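Local coordinates for protein HpcH/HpaI aldolase (Desulfitobacterium hafniense, PDB 3QZ6) that belongs to the HpcH/HpaI aldolase/citrate lyase family and folds as a closed eight-stranded TIM barrel, at residues A[173-178]-A[212-217]; A[38-43]-A[232-237]. All coordinates share one frame; numbering follows the deposited sequence.

Interaction 1: A[173-178]-A[212-217]; sequences FGPRDL and GFFTAA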
loop_
_atom_site.group_PDB
_atom_site.type_symbol
_atom_site.label_atom_id
_atom_site.label_comp_id
_atom_site.label_asym_id
_atom_site.label_seq_id
_atom_site.Cartn_x
_atom_site.Cartn_y
_atom_site.Cartn_z
ATOM N N PHE A 173 -11.101 14.621 16.025
ATOM C CA PHE A 173 -11.294 13.634 17.084
ATOM C C PHE A 173 -10.487 12.366 16.861
ATOM O O PHE A 173 -10.164 12.013 15.721
ATOM C CB PHE A 173 -12.772 13.263 17.176
ATOM C CG PHE A 173 -13.673 14.455 17.231
ATOM C CD1 PHE A 173 -13.807 15.174 18.407
ATOM C CD2 PHE A 173 -14.343 14.882 16.099
ATOM C CE1 PHE A 173 -14.616 16.290 18.462
ATOM C CE2 PHE A 173 -15.157 15.999 16.144
ATOM C CZ PHE A 173 -15.292 16.704 17.327
ATOM N N GLY A 174 -10.186 11.679 17.960
ATOM C CA GLY A 174 -9.664 10.321 17.915
ATOM C C GLY A 174 -10.737 9.425 18.506
ATOM O O GLY A 174 -10.796 9.236 19.717
ATOM N N PRO A 175 -11.616 8.890 17.654
ATOM C CA PRO A 175 -12.828 8.224 18.159
ATOM C C PRO A 175 -12.549 7.000 19.033
ATOM O O PRO A 175 -13.282 6.754 19.989
ATOM C CB PRO A 175 -13.566 7.820 16.878
ATOM C CG PRO A 175 -13.033 8.728 15.821
ATOM C CD PRO A 175 -11.599 8.980 16.184
ATOM N N ARG A 176 -11.513 6.232 18.715
ATOM C CA ARG A 176 -11.250 5.025 19.481
ATOM C C ARG A 176 -10.868 5.367 20.920
ATOM O O ARG A 176 -11.433 4.812 21.866
ATOM C CB ARG A 176 -10.154 4.179 18.826
ATOM C CG ARG A 176 -9.891 2.846 19.549
ATOM C CD ARG A 176 -9.079 1.900 18.665
ATOM N NE ARG A 176 -9.838 1.547 17.470
ATOM C CZ ARG A 176 -9.306 1.361 16.264
ATOM N NH1 ARG A 176 -8.000 1.483 16.084
ATOM N NH2 ARG A 176 -10.083 1.043 15.234
ATOM N N ASP A 177 -9.910 6.274 21.088
ATOM C CA ASP A 177 -9.501 6.683 22.432
ATOM C C ASP A 177 -10.648 7.388 23.157
ATOM O O ASP A 177 -10.851 7.186 24.352
ATOM C CB ASP A 177 -8.263 7.590 22.399
ATOM C CG ASP A 177 -6.951 6.803 22.225
ATOM O OD1 ASP A 177 -6.739 5.793 22.931
ATOM O OD2 ASP A 177 -6.129 7.202 21.376
ATOM N N LEU A 178 -11.389 8.225 22.439
ATOM C CA LEU A 178 -12.494 8.943 23.062
ATOM C C LEU A 178 -13.542 7.962 23.558
ATOM O O LEU A 178 -14.005 8.060 24.693
ATOM C CB LEU A 178 -13.124 9.937 22.093
ATOM C CG LEU A 178 -14.293 10.765 22.641
ATOM C CD1 LEU A 178 -13.861 11.635 23.832
ATOM C CD2 LEU A 178 -14.878 11.631 21.531
ATOM N N GLY A 212 -12.856 19.490 11.891
ATOM C CA GLY A 212 -12.363 18.322 11.175
ATOM C C GLY A 212 -13.134 17.099 11.625
ATOM O O GLY A 212 -13.843 17.148 12.630
ATOM N N PHE A 213 -13.035 16.011 10.873
ATOM C CA PHE A 213 -13.698 14.773 11.268
ATOM C C PHE A 213 -12.976 13.572 10.683
ATOM O O PHE A 213 -12.586 13.583 9.519
ATOM C CB PHE A 213 -15.149 14.765 10.798
ATOM C CG PHE A 213 -15.983 13.670 11.415
ATOM C CD1 PHE A 213 -16.581 13.854 12.652
ATOM C CD2 PHE A 213 -16.176 12.466 10.754
ATOM C CE1 PHE A 213 -17.357 12.851 13.228
ATOM C CE2 PHE A 213 -16.950 11.455 11.323
ATOM C CZ PHE A 213 -17.546 11.654 12.563
ATOM N N PHE A 214 -12.803 12.540 11.497
ATOM C CA PHE A 214 -12.221 11.294 11.029
ATOM C C PHE A 214 -13.232 10.171 10.998
ATOM O O PHE A 214 -13.900 9.903 11.996
ATOM C CB PHE A 214 -11.068 10.854 11.925
ATOM C CG PHE A 214 -10.522 9.492 11.572
ATOM C CD1 PHE A 214 -9.797 9.305 10.400
ATOM C CD2 PHE A 214 -10.752 8.398 12.396
ATOM C CE1 PHE A 214 -9.285 8.043 10.068
ATOM C CE2 PHE A 214 -10.253 7.140 12.070
ATOM C CZ PHE A 214 -9.512 6.963 10.901
ATOM N N THR A 215 -13.321 9.491 9.862
ATOM C CA THR A 215 -14.091 8.258 9.809
ATOM C C THR A 215 -13.204 7.131 9.287
ATOM O O THR A 215 -12.465 7.298 8.311
ATOM C CB THR A 215 -15.399 8.419 9.015
ATOM O OG1 THR A 215 -16.231 7.276 9.244
ATOM C CG2 THR A 215 -15.121 8.571 7.537
ATOM N N ALA A 216 -13.251 5.996 9.975
ATOM C CA ALA A 216 -12.230 4.964 9.822
ATOM C C ALA A 216 -12.473 4.025 8.660
ATOM O O ALA A 216 -11.526 3.458 8.101
ATOM C CB ALA A 216 -12.084 4.166 11.116
ATOM N N ALA A 217 -13.736 3.847 8.298
ATOM C CA ALA A 217 -14.077 2.847 7.299
ATOM C C ALA A 217 -14.956 3.354 6.152
ATOM O O ALA A 217 -14.529 3.332 4.989
ATOM C CB ALA A 217 -14.717 1.631 7.966
#
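Phe173 and Phe213 bring the two backbones nearest each other, with CA of Phe173 6.4 Å from CA of Phe213. No hydrogen bond links segments 173-178 and 212-217; side chains pack on each other and on two backbone carbonyls. Phe173 ends strand 170-173. Gly174 then takes the N-cap position of helix 175-181, and the first turn closes with Leu178 N bonded to Gly174 O at 3.0 Å. At this turn the chain leaves the sheet.

Phe173 has CG beside its backbone N and anti to its carbonyl carbon (chi1 -49°). This swings the ring toward strand 210-215. Its CE2 lies 3.9 Å from Gly212 O, and its CD2 lies 4.2 Å from CD1 of Phe213. The two phenyl rings meet obliquely. The Phe213 CB leaves its backbone away from segment 173-178, and its ring comes back on the CD1 side to touch Phe173.

The Phe214 CB points toward segment 173-178, and its ring meets Pro175. The same CB rests against the carbonyl oxygen of Phe173. Further out, Pro175 CD comes to the edge of the phenyl ring, near its plane, 3.9 Å from CD2 of Phe214. CG of Pro175 touches the same carbon. The two side chains cross at about a right angle. One face of the Phe214 ring has Ala216 N above it, toward the rim.

This is a strand-to-helix turn of a TIM barrel packed on the next strand. Helix 191-207 covers the outer side: Phe173 rests on Val200 and Tyr197, Phe213 meets Tyr197 edge-to-face, and Tyr201 OH and Gly212 O form a hydrogen bond. Phe214 reaches Leu234 on strand 232-237, the next strand of the barrel.

Interaction 2: A[38-43]-A[232-237]; sequences LDYFIV and MLLWSG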
loop_
_atom_site.group_PDB
_atom_site.type_symbol
_atom_site.label_atom_id
_atom_site.label_comp_id
_atom_site.label_asym_id
_atom_site.label_seq_id
_atom_site.Cartn_x
_atom_site.Cartn_y
_atom_site.Cartn_z
ATOM N N LEU A 38 -6.551 13.322 -3.397
ATOM C CA LEU A 38 -6.367 13.742 -2.000
ATOM C C LEU A 38 -5.668 15.094 -1.921
ATOM O O LEU A 38 -4.789 15.387 -2.722
ATOM C CB LEU A 38 -5.576 12.691 -1.211
ATOM C CG LEU A 38 -6.348 11.400 -0.905
ATOM C CD1 LEU A 38 -5.436 10.314 -0.358
ATOM C CD2 LEU A 38 -7.482 11.683 0.062
ATOM N N ASP A 39 -6.075 15.923 -0.967
ATOM C CA ASP A 39 -5.392 17.188 -0.713
ATOM C C ASP A 39 -4.191 17.033 0.221
ATOM O O ASP A 39 -3.230 17.792 0.137
ATOM C CB ASP A 39 -6.368 18.185 -0.093
ATOM C CG ASP A 39 -7.477 18.545 -1.038
ATOM O OD1 ASP A 39 -7.192 19.284 -1.996
ATOM O OD2 ASP A 39 -8.608 18.053 -0.847
ATOM N N TYR A 40 -4.268 16.068 1.135
ATOM C CA TYR A 40 -3.226 15.904 2.143
ATOM C C TYR A 40 -3.233 14.476 2.674
ATOM O O TYR A 40 -4.133 13.693 2.376
ATOM C CB TYR A 40 -3.434 16.893 3.305
ATOM C CG TYR A 40 -4.637 16.573 4.181
ATOM C CD1 TYR A 40 -4.491 15.860 5.374
ATOM C CD2 TYR A 40 -5.918 16.978 3.812
ATOM C CE1 TYR A 40 -5.588 15.556 6.169
ATOM C CE2 TYR A 40 -7.013 16.679 4.596
ATOM C CZ TYR A 40 -6.845 15.972 5.776
ATOM O OH TYR A 40 -7.940 15.683 6.555
ATOM N N PHE A 41 -2.208 14.125 3.438
ATOM C CA PHE A 41 -2.258 12.896 4.206
ATOM C C PHE A 41 -1.477 13.101 5.481
ATOM O O PHE A 41 -0.690 14.044 5.597
ATOM C CB PHE A 41 -1.727 11.687 3.409
ATOM C CG PHE A 41 -0.295 11.822 2.977
ATOM C CD1 PHE A 41 0.737 11.387 3.799
ATOM C CD2 PHE A 41 0.017 12.375 1.740
ATOM C CE1 PHE A 41 2.058 11.497 3.394
ATOM C CE2 PHE A 41 1.328 12.496 1.323
ATOM C CZ PHE A 41 2.357 12.048 2.138
ATOM N N ILE A 42 -1.710 12.228 6.451
ATOM C CA ILE A 42 -1.110 12.415 7.757
ATOM C C ILE A 42 -0.236 11.227 8.071
ATOM O O ILE A 42 -0.712 10.096 8.123
ATOM C CB ILE A 42 -2.176 12.569 8.855
ATOM C CG1 ILE A 42 -3.204 13.640 8.454
ATOM C CG2 ILE A 42 -1.511 12.890 10.203
ATOM C CD1 ILE A 42 -4.098 14.088 9.607
ATOM N N VAL A 43 1.053 11.482 8.257
ATOM C CA VAL A 43 1.976 10.413 8.595
ATOM C C VAL A 43 1.809 10.093 10.078
ATOM O O VAL A 43 1.889 10.990 10.919
ATOM C CB VAL A 43 3.434 10.813 8.304
ATOM C CG1 VAL A 43 4.385 9.671 8.691
ATOM C CG2 VAL A 43 3.592 11.177 6.808
HETATM N N MSE A 232 -12.040 19.956 7.268
HETATM C CA MSE A 232 -10.939 18.994 7.323
HETATM C C MSE A 232 -11.478 17.574 7.383
HETATM O O MSE A 232 -11.821 17.076 8.454
HETATM C CB MSE A 232 -10.030 19.254 8.528
HETATM C CG MSE A 232 -9.015 20.359 8.320
HETATM SE SE MSE A 232 -7.655 19.914 6.976
HETATM C CE MSE A 232 -6.681 18.515 7.930
ATOM N N LEU A 233 -11.548 16.920 6.231
ATOM C CA LEU A 233 -12.143 15.593 6.161
ATOM C C LEU A 233 -11.044 14.549 6.056
ATOM O O LEU A 233 -10.262 14.566 5.112
ATOM C CB LEU A 233 -13.078 15.502 4.956
ATOM C CG LEU A 233 -14.087 16.653 4.878
ATOM C CD1 LEU A 233 -14.896 16.582 3.582
ATOM C CD2 LEU A 233 -15.003 16.653 6.103
ATOM N N LEU A 234 -11.004 13.644 7.032
ATOM C CA LEU A 234 -9.961 12.632 7.128
ATOM C C LEU A 234 -10.596 11.247 7.067
ATOM O O LEU A 234 -11.314 10.848 7.980
ATOM C CB LEU A 234 -9.218 12.791 8.457
ATOM C CG LEU A 234 -8.034 11.847 8.667
ATOM C CD1 LEU A 234 -6.996 12.084 7.587
ATOM C CD2 LEU A 234 -7.415 12.044 10.058
ATOM N N TRP A 235 -10.329 10.509 5.996
ATOM C CA TRP A 235 -11.016 9.236 5.768
ATOM C C TRP A 235 -10.051 8.066 5.641
ATOM O O TRP A 235 -9.159 8.070 4.789
ATOM C CB TRP A 235 -11.900 9.314 4.513
ATOM C CG TRP A 235 -12.361 7.960 4.052
ATOM C CD1 TRP A 235 -13.272 7.150 4.667
ATOM C CD2 TRP A 235 -11.918 7.254 2.890
ATOM N NE1 TRP A 235 -13.414 5.978 3.961
ATOM C CE2 TRP A 235 -12.594 6.021 2.866
ATOM C CE3 TRP A 235 -11.013 7.544 1.868
ATOM C CZ2 TRP A 235 -12.387 5.080 1.863
ATOM C CZ3 TRP A 235 -10.816 6.604 0.872
ATOM C CH2 TRP A 235 -11.503 5.398 0.874
ATOM N N SER A 236 -10.230 7.072 6.502
ATOM C CA SER A 236 -9.530 5.789 6.378
ATOM C C SER A 236 -8.004 5.928 6.330
ATOM O O SER A 236 -7.422 6.794 6.996
ATOM C CB SER A 236 -10.053 5.023 5.150
ATOM O OG SER A 236 -9.601 3.677 5.153
ATOM N N GLY A 237 -7.346 5.081 5.546
ATOM C CA GLY A 237 -5.890 5.098 5.506
ATOM C C GLY A 237 -5.343 3.993 4.623
ATOM O O GLY A 237 -6.099 3.130 4.181
#
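Tyr40 and selenomethionine Met232 meet inside a TIM barrel, between strands 40-44 and 232-237. These strands are not neighbours in the sheet; strand 16-21 runs between them. The axes of the short segments come within 8.8 Å, with 62° between their N-to-C directions. Mostly side chains bridge this gap.

The largest bump is the Tyr40 ring. Its CG sits between the backbone N and the carbonyl carbon (chi1 70°), and the ring reaches across toward strand 232-237. Met232 curls over one face of it. The chain of Met232 bends twice, at chi2 and chi3, and this lays the CE methyl over the phenol end, 3.3 Å from CZ of Tyr40. The SE atom lies further back and obliquely, 4.6 Å from the ring centroid. This is a Met-aromatic contact. Leu233 O lies 3.0 Å from Tyr40 OH.

Leu234 meets the ring at about a right angle. Its CB touches the Tyr40 hydroxyl. Its CD1 fills the corner between Tyr40 and Ile42, 4.0 Å from CE1 of Tyr40 and also against CG1 and CD1 of Ile42. Ile42 CG1 closes that corner, lying at the edge of the Tyr40 ring in its plane. The hollow is thus made by one strand and filled by the other.

All five touching residues are buried. Ile42 also packs on Met20, and Met232 on Val16, so strand 16-21 lines the same group. Trp235 stacks instead on Tyr245 of the second subunit. Toward the C-terminal end of strand 40-44, the CD1 methyl of Ile42 lies 3.9 Å from the CD2 methyl of Leu234.

How the interactions relate
From the N terminus, the chain first lays down segment 38-43 on the second barrel strand. Interaction 2 is closed 189 residues later by segment 232-237, the last strand. Five of the eight barrel strands lie in that loop. Interaction 1 is nested inside it and closes a short loop of its own, which contains helix 191-207. The loops do not cross. Interaction 1 joins the sixth strand and its following helix to the seventh strand. Interaction 2 joins the second strand to the eighth. Strands 210-215 and 232-237 are sheet neighbours, with a probable hydrogen bond of 2.9 Å from Phe213 N to Met232 O, so the two contacts meet along this strand pair.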